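Local coordinates for N utilization substance protein B (Aquifex aeolicus, PDB 3R2C) that binds RNA, probably the boxA antiterminator sequence of ribosomal RNA operons, and is probably needed for their transcription, at residues A[1-12]-A[99-110]. Numbering follows the deposited sequence.
Sequences MRYRKGARDTAF and EPGRVFIDIVDL. With nucleotides of chain E.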
# COMPACT_ATOMS: atom_id res chain seq x y z
N MET A 1 -8.16 5.76 20.85
CA MET A 1 -8.10 7.21 20.49
C MET A 1 -8.20 7.39 18.97
O MET A 1 -7.41 6.84 18.20
CB MET A 1 -6.84 7.84 21.07
CG MET A 1 -5.61 6.94 21.09
SD MET A 1 -4.80 6.94 22.71
CE MET A 1 -5.24 5.31 23.33
N ARG A 2 -9.19 8.17 18.54
CA ARG A 2 -9.57 8.17 17.13
C ARG A 2 -8.53 8.72 16.12
O ARG A 2 -8.54 8.34 14.95
CB ARG A 2 -10.92 8.88 16.94
CG ARG A 2 -11.48 8.69 15.54
CD ARG A 2 -13.00 8.81 15.42
NE ARG A 2 -13.37 8.27 14.11
CZ ARG A 2 -13.98 7.11 13.90
NH1 ARG A 2 -14.35 6.34 14.93
NH2 ARG A 2 -14.21 6.70 12.65
N TYR A 3 -7.63 9.59 16.56
CA TYR A 3 -6.58 10.09 15.67
C TYR A 3 -5.72 8.94 15.10
O TYR A 3 -5.11 9.09 14.05
CB TYR A 3 -5.67 11.09 16.37
CG TYR A 3 -4.73 10.45 17.35
CD1 TYR A 3 -5.11 10.26 18.68
CD2 TYR A 3 -3.47 10.01 16.96
CE1 TYR A 3 -4.26 9.65 19.58
CE2 TYR A 3 -2.62 9.41 17.87
CZ TYR A 3 -3.02 9.24 19.18
OH TYR A 3 -2.18 8.64 20.09
N ARG A 4 -5.68 7.81 15.79
CA ARG A 4 -4.93 6.66 15.28
C ARG A 4 -5.50 6.06 13.99
O ARG A 4 -4.79 5.38 13.26
CB ARG A 4 -4.80 5.58 16.35
CG ARG A 4 -3.88 5.98 17.49
CD ARG A 4 -3.87 4.93 18.56
NE ARG A 4 -2.90 5.23 19.60
CZ ARG A 4 -2.64 4.43 20.64
NH1 ARG A 4 -3.29 3.28 20.76
NH2 ARG A 4 -1.73 4.77 21.54
N LYS A 5 -6.79 6.29 13.71
CA LYS A 5 -7.35 5.84 12.44
C LYS A 5 -6.64 6.54 11.28
O LYS A 5 -6.23 5.90 10.31
CB LYS A 5 -8.86 6.12 12.37
CG LYS A 5 -9.54 5.56 11.13
CD LYS A 5 -11.07 5.76 11.22
CE LYS A 5 -11.80 5.27 9.96
NZ LYS A 5 -11.72 3.78 9.83
N GLY A 6 -6.52 7.86 11.37
CA GLY A 6 -5.80 8.62 10.36
C GLY A 6 -4.33 8.20 10.28
O GLY A 6 -3.76 8.15 9.20
N ALA A 7 -3.72 7.91 11.42
CA ALA A 7 -2.30 7.53 11.44
C ALA A 7 -2.09 6.19 10.73
O ALA A 7 -1.08 6.00 10.05
CB ALA A 7 -1.80 7.46 12.87
N ARG A 8 -3.04 5.28 10.89
CA ARG A 8 -2.99 3.99 10.19
C ARG A 8 -3.14 4.17 8.68
O ARG A 8 -2.49 3.47 7.90
CB ARG A 8 -4.08 3.06 10.74
CG ARG A 8 -3.75 2.59 12.14
CD ARG A 8 -4.94 1.91 12.84
NE ARG A 8 -4.62 1.66 14.25
CZ ARG A 8 -5.39 2.01 15.27
NH1 ARG A 8 -6.58 2.59 15.06
NH2 ARG A 8 -4.99 1.77 16.51
N ASP A 9 -3.99 5.10 8.26
CA ASP A 9 -4.07 5.41 6.83
C ASP A 9 -2.73 5.94 6.29
O ASP A 9 -2.25 5.51 5.23
CB ASP A 9 -5.19 6.41 6.55
CG ASP A 9 -5.21 6.86 5.08
OD1 ASP A 9 -5.71 6.09 4.23
OD2 ASP A 9 -4.72 7.97 4.77
N THR A 10 -2.11 6.86 7.02
CA THR A 10 -0.80 7.37 6.61
C THR A 10 0.22 6.25 6.49
O THR A 10 0.93 6.15 5.49
CB THR A 10 -0.28 8.41 7.62
OG1 THR A 10 -1.18 9.53 7.63
CG2 THR A 10 1.12 8.88 7.26
N ALA A 11 0.29 5.41 7.51
CA ALA A 11 1.27 4.33 7.56
C ALA A 11 1.01 3.33 6.42
O ALA A 11 1.96 2.88 5.76
CB ALA A 11 1.22 3.62 8.91
N PHE A 12 -0.26 3.00 6.19
CA PHE A 12 -0.60 2.11 5.08
C PHE A 12 -0.12 2.68 3.73
O PHE A 12 0.47 1.96 2.91
CB PHE A 12 -2.10 1.85 5.00
CG PHE A 12 -2.52 1.26 3.68
CD1 PHE A 12 -2.39 -0.10 3.46
CD2 PHE A 12 -3.00 2.07 2.66
CE1 PHE A 12 -2.75 -0.66 2.22
CE2 PHE A 12 -3.36 1.53 1.43
CZ PHE A 12 -3.22 0.16 1.22
N GLU A 99 -5.78 -2.26 22.11
CA GLU A 99 -7.12 -2.09 21.54
C GLU A 99 -7.24 -2.84 20.22
O GLU A 99 -7.47 -2.23 19.17
CB GLU A 99 -7.44 -0.59 21.36
CG GLU A 99 -6.47 0.18 20.46
CD GLU A 99 -6.83 1.66 20.33
OE1 GLU A 99 -7.51 2.20 21.24
OE2 GLU A 99 -6.44 2.28 19.32
N PRO A 100 -7.09 -4.17 20.26
CA PRO A 100 -6.96 -4.93 19.01
C PRO A 100 -8.17 -4.81 18.10
O PRO A 100 -8.01 -4.74 16.88
CB PRO A 100 -6.76 -6.38 19.49
CG PRO A 100 -7.30 -6.39 20.91
CD PRO A 100 -6.96 -5.04 21.44
N GLY A 101 -9.37 -4.75 18.67
CA GLY A 101 -10.56 -4.67 17.85
C GLY A 101 -10.57 -3.42 17.01
O GLY A 101 -11.07 -3.43 15.89
N ARG A 102 -10.02 -2.33 17.53
CA ARG A 102 -9.99 -1.09 16.77
C ARG A 102 -8.97 -1.17 15.65
O ARG A 102 -9.16 -0.59 14.59
CB ARG A 102 -9.68 0.10 17.66
CG ARG A 102 -10.88 0.56 18.44
CD ARG A 102 -10.47 1.56 19.50
NE ARG A 102 -11.63 2.00 20.27
CZ ARG A 102 -11.54 2.60 21.45
NH1 ARG A 102 -10.35 2.82 22.00
NH2 ARG A 102 -12.64 2.98 22.08
N VAL A 103 -7.88 -1.89 15.90
CA VAL A 103 -6.90 -2.11 14.85
C VAL A 103 -7.55 -2.85 13.68
O VAL A 103 -7.41 -2.44 12.53
CB VAL A 103 -5.68 -2.90 15.36
CG1 VAL A 103 -4.74 -3.23 14.20
CG2 VAL A 103 -4.96 -2.10 16.44
N PHE A 104 -8.27 -3.93 13.99
CA PHE A 104 -8.94 -4.72 12.97
C PHE A 104 -9.90 -3.85 12.17
O PHE A 104 -9.95 -3.92 10.95
CB PHE A 104 -9.74 -5.88 13.59
CG PHE A 104 -8.96 -7.17 13.75
CD1 PHE A 104 -8.28 -7.45 14.92
CD2 PHE A 104 -8.95 -8.13 12.74
CE1 PHE A 104 -7.57 -8.64 15.08
CE2 PHE A 104 -8.25 -9.33 12.89
CZ PHE A 104 -7.57 -9.58 14.06
N ILE A 105 -10.71 -3.07 12.88
CA ILE A 105 -11.72 -2.27 12.22
C ILE A 105 -11.08 -1.31 11.22
O ILE A 105 -11.51 -1.24 10.07
CB ILE A 105 -12.58 -1.50 13.24
CG1 ILE A 105 -13.61 -2.43 13.86
CG2 ILE A 105 -13.28 -0.31 12.56
CD1 ILE A 105 -14.20 -1.92 15.14
N ASP A 106 -10.05 -0.58 11.64
CA ASP A 106 -9.39 0.37 10.74
C ASP A 106 -8.63 -0.31 9.58
O ASP A 106 -8.62 0.22 8.46
CB ASP A 106 -8.47 1.30 11.53
CG ASP A 106 -9.26 2.31 12.37
OD1 ASP A 106 -10.45 2.53 12.07
OD2 ASP A 106 -8.68 2.89 13.32
N ILE A 107 -8.03 -1.47 9.83
CA ILE A 107 -7.27 -2.16 8.77
C ILE A 107 -8.23 -2.62 7.68
O ILE A 107 -7.98 -2.41 6.50
CB ILE A 107 -6.50 -3.40 9.28
CG1 ILE A 107 -5.37 -3.01 10.22
CG2 ILE A 107 -5.94 -4.22 8.11
CD1 ILE A 107 -4.36 -2.07 9.63
N VAL A 108 -9.34 -3.25 8.08
CA VAL A 108 -10.33 -3.74 7.13
C VAL A 108 -11.06 -2.58 6.42
O VAL A 108 -11.37 -2.68 5.23
CB VAL A 108 -11.32 -4.72 7.85
CG1 VAL A 108 -12.46 -5.16 6.93
CG2 VAL A 108 -10.56 -5.95 8.37
N ASP A 109 -11.30 -1.47 7.12
CA ASP A 109 -11.85 -0.28 6.47
C ASP A 109 -10.94 0.18 5.33
O ASP A 109 -11.42 0.55 4.25
CB ASP A 109 -11.98 0.91 7.44
CG ASP A 109 -13.32 0.96 8.16
OD1 ASP A 109 -14.19 0.09 7.94
OD2 ASP A 109 -13.51 1.91 8.95
N LEU A 110 -9.63 0.18 5.56
CA LEU A 110 -8.68 0.62 4.54
C LEU A 110 -8.73 -0.32 3.35
O LEU A 110 -8.67 0.12 2.19
CB LEU A 110 -7.25 0.61 5.09
CG LEU A 110 -6.88 1.77 6.01
CD1 LEU A 110 -5.68 1.39 6.87
CD2 LEU A 110 -6.59 3.03 5.22
O5' G E 1 -14.10 8.17 20.40
C5' G E 1 -14.90 8.53 19.27
C4' G E 1 -15.32 7.32 18.49
O4' G E 1 -14.15 6.72 17.86
C3' G E 1 -15.95 6.20 19.30
O3' G E 1 -16.80 5.46 18.43
C2' G E 1 -14.73 5.36 19.67
O2' G E 1 -14.99 4.04 20.08
C1' G E 1 -13.97 5.41 18.34
N9 G E 1 -12.53 5.15 18.43
C8 G E 1 -11.58 5.39 19.40
N7 G E 1 -10.38 5.02 19.02
C5 G E 1 -10.55 4.51 17.74
C6 G E 1 -9.64 3.95 16.79
O6 G E 1 -8.44 3.77 16.92
N1 G E 1 -10.26 3.57 15.60
C2 G E 1 -11.60 3.71 15.36
N2 G E 1 -12.07 3.30 14.18
N3 G E 1 -12.46 4.22 16.22
C4 G E 1 -11.87 4.59 17.37
P C E 3 -16.79 -0.21 19.53
OP1 C E 3 -17.60 -0.24 20.77
OP2 C E 3 -15.89 0.95 19.30
O5' C E 3 -15.97 -1.56 19.39
C5' C E 3 -15.24 -1.82 18.21
C4' C E 3 -14.12 -2.79 18.47
O4' C E 3 -13.08 -2.13 19.24
C3' C E 3 -14.52 -4.03 19.27
O3' C E 3 -13.75 -5.14 18.81
C2' C E 3 -14.08 -3.66 20.69
O2' C E 3 -13.84 -4.76 21.54
C1' C E 3 -12.80 -2.88 20.39
N1 C E 3 -12.38 -1.97 21.47
C2 C E 3 -11.06 -2.06 21.93
O2 C E 3 -10.29 -2.88 21.41
N3 C E 3 -10.66 -1.23 22.92
C4 C E 3 -11.51 -0.35 23.45
N4 C E 3 -11.05 0.44 24.43
C5 C E 3 -12.86 -0.24 23.01
C6 C E 3 -13.25 -1.07 22.02
P G E 2 -18.22 4.88 18.91
OP1 G E 2 -19.25 5.63 18.21
OP2 G E 2 -18.22 4.86 20.40
O5' G E 2 -18.17 3.39 18.35
C5' G E 2 -19.32 2.57 18.29
C4' G E 2 -19.14 1.48 17.25
O4' G E 2 -19.14 2.08 15.92
C3' G E 2 -17.82 0.72 17.30
O3' G E 2 -17.80 -0.30 18.29
C2' G E 2 -17.69 0.18 15.88
O2' G E 2 -18.47 -0.99 15.70
C1' G E 2 -18.30 1.32 15.06
N9 G E 2 -17.28 2.22 14.48
C8 G E 2 -16.74 3.35 15.04
N7 G E 2 -15.83 3.90 14.28
C5 G E 2 -15.76 3.08 13.16
C6 G E 2 -14.95 3.17 11.99
O6 G E 2 -14.11 4.05 11.72
N1 G E 2 -15.21 2.14 11.10
C2 G E 2 -16.11 1.13 11.32
N2 G E 2 -16.21 0.23 10.33
N3 G E 2 -16.87 1.02 12.40
C4 G E 2 -16.64 2.03 13.27
O HOH W 1 -9.40 2.94 8.39
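The RNA-binding site of this all-helical NusB fold is built where the starts of helices 3-21 and 100-114, with 49° between the axes of segments 3-12 and 100-110, are joined by a salt-bridge network that also reads two guanines. Asp106 sits at the centre of it: OD2 accepts Arg8 NH1 at 2.7 Å through its anti lone pair, while Lys5 NZ reaches OD1 from above the carboxylate plane. The same carboxylate takes N1 and N2 of G1 of chain E, and Arg8 NH1 adds a bond to O6 of that base, 2.9 Å away, so the side chains that bridge the helices also hydrogen-bond the guanine edge. Arg8 stays fixed in rotation because NH2 also points at Glu99 OE2 (3.2 Å, 164° at the hydrogen), nearly in the guanidinium plane, and NE pairs with Glu91 on helix 79-94. Lys5 runs extended past Asp106 and bends only at its last torsion (chi4 68°), which carries NZ to Asp109 OD2 at 2.7 Å; Asp109 in turn accepts N1 and N2 of G2 of chain E, while Arg2 bonds N7 and O6 on the Hoogsteen edge of that base. Arg102 is held by Glu99 OE1 and lies between bases, G1 C8 over one guanidinium face and C3 C5 of chain E over the opposite one. A serine at Arg102 would probably leave Glu99 OE1 without this mate and open a gap between the two bases. Farther from the RNA, Leu110 CD1 makes an apolar contact with Phe12 CB at 4.1 Å, and Leu110 CD2 rests 3.3 Å from Asp9 OD1, which Tyr114 bonds while Lys36 takes OD2.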